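PDB 5IE9: nucleotide pyrophosphohydrolase from Bacillus cereus, which probably hydrolyses nucleoside triphosphates to the monophosphate and pyrophosphate, using divalent metal ions such as the manganese bound here. Local coordinates for residues 31-37 with 73-77; 44-49 with 62-66. All coordinates share one frame; numbering follows the deposited sequence.

Interaction 1: 31-37 with 73-77; sequences MARLTEE and VMICM
Val73 sets both its methyl groups against helix segment 31-37 and has the largest buried surface of this contact. Its CG1, anti to the backbone N (chi1 -179°), lies 3.7 Å from the backbone N of Leu34. The same methyl also touches CB of Arg33 and CG of Leu34. The other branch, CG2, rests on the aliphatic part of Glu37, 3.7 Å from its CG.

Leu34 is the matching residue on the first helix. The leucine and valine side chains run past one another head to tail. The two methyls of Leu34 then part: CD1 meets CE of Met77 at 3.7 Å, and CD2 meets CE of Met74 at 4.0 Å. Both methionines lie across the leucine.

Met77 folds back at its second and third torsions. This brings its CE to Leu34 and also to SD of Met31, 3.9 Å away. The contact is made almost wholly by carbon and sulfur atoms, without hydrogen bonds between the two segments. Polar groups pair along the first helix instead, where Arg33 NH2 forms a salt bridge with Glu37 OE2. Leu34 also packs on Met38 of the second subunit.

The segment axes run nearly antiparallel, at 164°, and come within 9.8 Å. This is the buried antiparallel helix pairing of the all-alpha MazG fold, leading at Glu37 into the manganese site.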
loop_
_atom_site.group_PDB
_atom_site.type_symbol
_atom_site.label_atom_id
_atom_site.label_comp_id
_atom_site.label_asym_id
_atom_site.label_seq_id
_atom_site.Cartn_x
_atom_site.Cartn_y
_atom_site.Cartn_z
ATOM N N MET C 31 10.255 4.260 -0.284
ATOM C CA MET C 31 9.102 3.525 -0.761
ATOM C C MET C 31 8.397 2.842 0.409
ATOM O O MET C 31 7.162 2.817 0.452
ATOM C CB MET C 31 9.493 2.545 -1.868
ATOM C CG MET C 31 8.321 2.065 -2.713
ATOM S SD MET C 31 7.349 3.411 -3.423
ATOM C CE MET C 31 5.682 2.882 -3.048
ATOM N N ALA C 32 9.190 2.338 1.366
ATOM C CA ALA C 32 8.682 1.782 2.619
ATOM C C ALA C 32 7.979 2.847 3.454
ATOM O O ALA C 32 6.880 2.594 3.963
ATOM C CB ALA C 32 9.798 1.125 3.407
ATOM N N ARG C 33 8.602 4.030 3.573
ATOM C CA ARG C 33 8.006 5.185 4.259
ATOM C C ARG C 33 6.630 5.541 3.702
ATOM O O ARG C 33 5.685 5.728 4.472
ATOM C CB ARG C 33 8.916 6.430 4.228
ATOM C CG ARG C 33 10.024 6.535 5.283
ATOM C CD ARG C 33 9.628 6.267 6.748
ATOM N NE ARG C 33 8.260 6.683 7.078
ATOM C CZ ARG C 33 7.889 7.892 7.489
ATOM N NH1 ARG C 33 8.777 8.864 7.660
ATOM N NH2 ARG C 33 6.610 8.126 7.738
ATOM N N LEU C 34 6.531 5.622 2.370
ATOM C CA LEU C 34 5.265 5.862 1.681
ATOM C C LEU C 34 4.203 4.814 1.952
ATOM O O LEU C 34 3.030 5.162 2.143
ATOM C CB LEU C 34 5.469 5.946 0.178
ATOM C CG LEU C 34 5.360 7.333 -0.414
ATOM C CD1 LEU C 34 5.918 7.279 -1.820
ATOM C CD2 LEU C 34 3.925 7.843 -0.388
ATOM N N THR C 35 4.606 3.540 1.946
ATOM C CA THR C 35 3.676 2.446 2.196
ATOM C C THR C 35 3.124 2.604 3.604
ATOM O O THR C 35 1.921 2.438 3.806
ATOM C CB THR C 35 4.326 1.061 1.987
ATOM O OG1 THR C 35 4.871 0.988 0.667
ATOM C CG2 THR C 35 3.309 -0.061 2.164
ATOM N N GLU C 36 4.009 2.951 4.544
ATOM C CA GLU C 36 3.655 3.246 5.936
ATOM C C GLU C 36 2.652 4.398 6.065
ATOM O O GLU C 36 1.655 4.274 6.781
ATOM C CB GLU C 36 4.910 3.533 6.769
ATOM C CG GLU C 36 4.657 3.660 8.266
ATOM C CD GLU C 36 5.827 4.250 9.037
ATOM O OE1 GLU C 36 6.933 4.386 8.467
ATOM O OE2 GLU C 36 5.631 4.578 10.232
ATOM N N GLU C 37 2.911 5.503 5.367
ATOM C CA GLU C 37 2.022 6.656 5.442
ATOM C C GLU C 37 0.660 6.391 4.834
ATOM O O GLU C 37 -0.353 6.850 5.375
ATOM C CB GLU C 37 2.650 7.913 4.842
ATOM C CG GLU C 37 3.617 8.635 5.770
ATOM C CD GLU C 37 3.197 8.619 7.231
ATOM O OE1 GLU C 37 2.089 9.094 7.572
ATOM O OE2 GLU C 37 3.992 8.120 8.050
ATOM N N VAL C 73 6.190 12.793 2.373
ATOM C CA VAL C 73 7.070 11.695 1.962
ATOM C C VAL C 73 7.206 11.714 0.441
ATOM O O VAL C 73 8.291 11.470 -0.090
ATOM C CB VAL C 73 6.578 10.318 2.483
ATOM C CG1 VAL C 73 7.522 9.188 2.078
ATOM C CG2 VAL C 73 6.432 10.333 3.996
ATOM N N MET C 74 6.112 12.036 -0.247
ATOM C CA MET C 74 6.128 12.220 -1.692
ATOM C C MET C 74 7.098 13.308 -2.118
ATOM O O MET C 74 7.888 13.096 -3.040
ATOM C CB MET C 74 4.738 12.534 -2.207
ATOM C CG MET C 74 3.976 11.298 -2.615
ATOM S SD MET C 74 2.269 11.699 -3.009
ATOM C CE MET C 74 1.566 10.093 -2.668
ATOM N N ILE C 75 7.041 14.458 -1.433
ATOM C CA ILE C 75 7.930 15.581 -1.711
ATOM C C ILE C 75 9.376 15.152 -1.461
ATOM O O ILE C 75 10.247 15.403 -2.293
ATOM C CB ILE C 75 7.532 16.861 -0.934
ATOM C CG1 ILE C 75 6.241 17.451 -1.519
ATOM C CG2 ILE C 75 8.639 17.905 -1.018
ATOM C CD1 ILE C 75 5.539 18.478 -0.650
ATOM N N CYS C 76 9.605 14.470 -0.340
ATOM C CA CYS C 76 10.904 13.868 -0.032
ATOM C C CYS C 76 11.405 12.970 -1.165
ATOM O O CYS C 76 12.528 13.148 -1.639
ATOM C CB CYS C 76 10.845 13.091 1.280
ATOM S SG CYS C 76 10.750 14.154 2.727
ATOM N N MET C 77 10.555 12.037 -1.601
ATOM C CA MET C 77 10.838 11.143 -2.718
ATOM C C MET C 77 11.249 11.956 -3.955
ATOM O O MET C 77 12.305 11.704 -4.550
ATOM C CB MET C 77 9.608 10.264 -2.987
ATOM C CG MET C 77 9.661 9.374 -4.224
ATOM S SD MET C 77 10.591 7.857 -3.960
ATOM C CE MET C 77 9.341 6.792 -3.237
#

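Interaction 2: 44-49 with 62-66. With MN (manganese (II) ion), chain G.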
loop_
_atom_site.group_PDB
_atom_site.type_symbol
_atom_site.label_atom_id
_atom_site.label_comp_id
_atom_site.label_asym_id
_atom_site.label_seq_id
_atom_site.Cartn_x
_atom_site.Cartn_y
_atom_site.Cartn_z
ATOM N N GLU C 44 -7.522 5.920 8.474
ATOM C CA GLU C 44 -8.338 7.088 8.774
ATOM C C GLU C 44 -9.544 7.222 7.836
ATOM O O GLU C 44 -10.639 7.558 8.288
ATOM C CB GLU C 44 -7.477 8.353 8.821
ATOM C CG GLU C 44 -7.715 9.226 10.056
ATOM C CD GLU C 44 -7.449 8.509 11.382
ATOM O OE1 GLU C 44 -6.393 7.850 11.520
ATOM O OE2 GLU C 44 -8.294 8.603 12.301
ATOM N N VAL C 45 -9.344 6.937 6.548
ATOM C CA VAL C 45 -10.440 6.852 5.565
ATOM C C VAL C 45 -11.464 5.790 5.995
ATOM O O VAL C 45 -12.663 6.053 5.986
ATOM C CB VAL C 45 -9.915 6.586 4.129
ATOM C CG1 VAL C 45 -11.043 6.275 3.151
ATOM C CG2 VAL C 45 -9.107 7.775 3.627
ATOM N N ASN C 46 -10.983 4.614 6.392
ATOM C CA ASN C 46 -11.848 3.565 6.941
ATOM C C ASN C 46 -12.625 3.990 8.204
ATOM O O ASN C 46 -13.815 3.711 8.315
ATOM C CB ASN C 46 -11.038 2.292 7.206
ATOM C CG ASN C 46 -11.821 1.011 6.936
ATOM O OD1 ASN C 46 -11.392 -0.065 7.344
ATOM N ND2 ASN C 46 -12.952 1.112 6.242
ATOM N N HIS C 47 -11.947 4.674 9.129
ATOM C CA HIS C 47 -12.542 5.166 10.381
ATOM C C HIS C 47 -13.721 6.119 10.125
ATOM O O HIS C 47 -14.787 5.963 10.722
ATOM C CB HIS C 47 -11.459 5.828 11.258
ATOM C CG HIS C 47 -11.953 6.323 12.587
ATOM N ND1 HIS C 47 -12.258 7.648 12.823
ATOM C CD2 HIS C 47 -12.184 5.671 13.754
ATOM C CE1 HIS C 47 -12.664 7.788 14.074
ATOM N NE2 HIS C 47 -12.627 6.605 14.661
ATOM N N TYR C 48 -13.533 7.070 9.211
ATOM C CA TYR C 48 -14.525 8.112 8.937
ATOM C C TYR C 48 -15.547 7.784 7.833
ATOM O O TYR C 48 -16.638 8.361 7.816
ATOM C CB TYR C 48 -13.821 9.431 8.605
ATOM C CG TYR C 48 -13.213 10.148 9.790
ATOM C CD1 TYR C 48 -14.002 10.969 10.619
ATOM C CD2 TYR C 48 -11.844 10.031 10.077
ATOM C CE1 TYR C 48 -13.448 11.640 11.706
ATOM C CE2 TYR C 48 -11.279 10.701 11.160
ATOM C CZ TYR C 48 -12.084 11.501 11.971
ATOM O OH TYR C 48 -11.535 12.167 13.043
ATOM N N TYR C 49 -15.192 6.876 6.920
ATOM C CA TYR C 49 -16.027 6.574 5.736
ATOM C C TYR C 49 -16.333 5.076 5.521
ATOM O O TYR C 49 -17.059 4.708 4.583
ATOM C CB TYR C 49 -15.429 7.234 4.478
ATOM C CG TYR C 49 -15.217 8.732 4.658
ATOM C CD1 TYR C 49 -16.296 9.634 4.566
ATOM C CD2 TYR C 49 -13.949 9.250 4.958
ATOM C CE1 TYR C 49 -16.107 10.999 4.755
ATOM C CE2 TYR C 49 -13.754 10.615 5.147
ATOM C CZ TYR C 49 -14.832 11.480 5.047
ATOM O OH TYR C 49 -14.634 12.824 5.232
ATOM N N SER C 62 -8.020 14.964 11.217
ATOM C CA SER C 62 -7.206 13.730 11.204
ATOM C C SER C 62 -6.905 13.236 9.792
ATOM O O SER C 62 -5.765 12.875 9.489
ATOM C CB SER C 62 -7.869 12.613 12.017
ATOM O OG SER C 62 -7.309 12.524 13.316
ATOM N N ILE C 63 -7.931 13.230 8.940
ATOM C CA ILE C 63 -7.806 12.809 7.540
ATOM C C ILE C 63 -7.041 13.853 6.703
ATOM O O ILE C 63 -6.273 13.488 5.809
ATOM C CB ILE C 63 -9.183 12.396 6.944
ATOM C CG1 ILE C 63 -9.044 11.827 5.531
ATOM C CG2 ILE C 63 -10.199 13.537 7.012
ATOM C CD1 ILE C 63 -10.165 10.886 5.161
ATOM N N GLU C 64 -7.238 15.134 7.027
ATOM C CA GLU C 64 -6.473 16.241 6.448
ATOM C C GLU C 64 -4.979 16.108 6.759
ATOM O O GLU C 64 -4.143 16.283 5.870
ATOM C CB GLU C 64 -7.021 17.582 6.953
ATOM C CG GLU C 64 -6.298 18.826 6.442
ATOM C CD GLU C 64 -6.706 20.101 7.165
ATOM O OE1 GLU C 64 -6.830 20.092 8.413
ATOM O OE2 GLU C 64 -6.889 21.131 6.483
ATOM N N GLU C 65 -4.657 15.784 8.012
ATOM C CA GLU C 65 -3.272 15.634 8.448
ATOM C C GLU C 65 -2.581 14.400 7.862
ATOM O O GLU C 65 -1.377 14.439 7.589
ATOM C CB GLU C 65 -3.178 15.604 9.973
ATOM C CG GLU C 65 -1.823 16.059 10.497
ATOM C CD GLU C 65 -1.514 15.573 11.901
ATOM O OE1 GLU C 65 -2.422 15.588 12.763
ATOM O OE2 GLU C 65 -0.348 15.191 12.143
ATOM N N GLU C 66 -3.327 13.313 7.678
ATOM C CA GLU C 66 -2.729 12.092 7.132
ATOM C C GLU C 66 -2.435 12.212 5.637
ATOM O O GLU C 66 -1.496 11.585 5.153
ATOM C CB GLU C 66 -3.526 10.818 7.472
ATOM C CG GLU C 66 -3.590 10.455 8.960
ATOM C CD GLU C 66 -2.250 10.094 9.620
ATOM O OE1 GLU C 66 -1.221 9.895 8.927
ATOM O OE2 GLU C 66 -2.231 9.989 10.870
HETATM MN MN MN G . -0.676 9.263 6.946
#
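Glu44 and Ser62 meet where helices 27-49 and 62-80 pair antiparallel in the all-alpha MazG fold. The two segments lie at the ends joined by the connection between these helices, most of which is not modelled: 44-49 ends the first helix and 62-66 begins the second. Their axes stand at 160°, and the closest CA atoms belong to Glu44 and Ile63.

The apolar contacts centre on Ile63. Its CG1 is anti to the backbone N (chi1 -174°), and the chain reaches on to CD1. That methyl lies 3.6 Å from CG2 of Val45. It also meets the ring of Tyr49 at the edge, in the ring plane, 3.6 Å from CE2. The isoleucine side chain comes in roughly perpendicular to that of the tyrosine. Leu81 of the second subunit packs on both residues.

The mixed contacts lie toward the more exposed side. CG of Glu44 packs on CB of Ser62 at 3.9 Å. The Tyr48 ring comes obliquely to the same carbon, with its OH 3.8 Å from Ser62 CB. The aliphatic parts of two glutamates also come near, Glu66 CG 4.4 Å from Glu44 CB. These are van der Waals contacts.

The acidic and metal contacts are on the side of Glu66. Glu44 OE1 and Glu66 OE2, both acidic, lie 4.7 Å apart without touching. Arg43 makes a long, weak ion pair with Glu66 OE2. Glu66 is bent at chi2 (-64°), and its OE1 binds the manganese ion at 2.1 Å.

Interactions 1 and 2 join the same two helices, 27-49 and 62-80, at points whose centres are 18 Å apart. Along the chain, both segments of interaction 2 fall between those of interaction 1. Interaction 1 is buried near the middle of the chain and is made by aliphatic and methionine side chains. Interaction 2 is only partly buried, and there tyrosines, a serine and glutamates join a small apolar patch. The manganese site lies between them: interaction 1 brings Glu37 and interaction 2 brings Glu66. Glu37 OE1 and Glu66 OE1 are 3.7 Å apart, both close to the metal. Both contacts touch the second subunit.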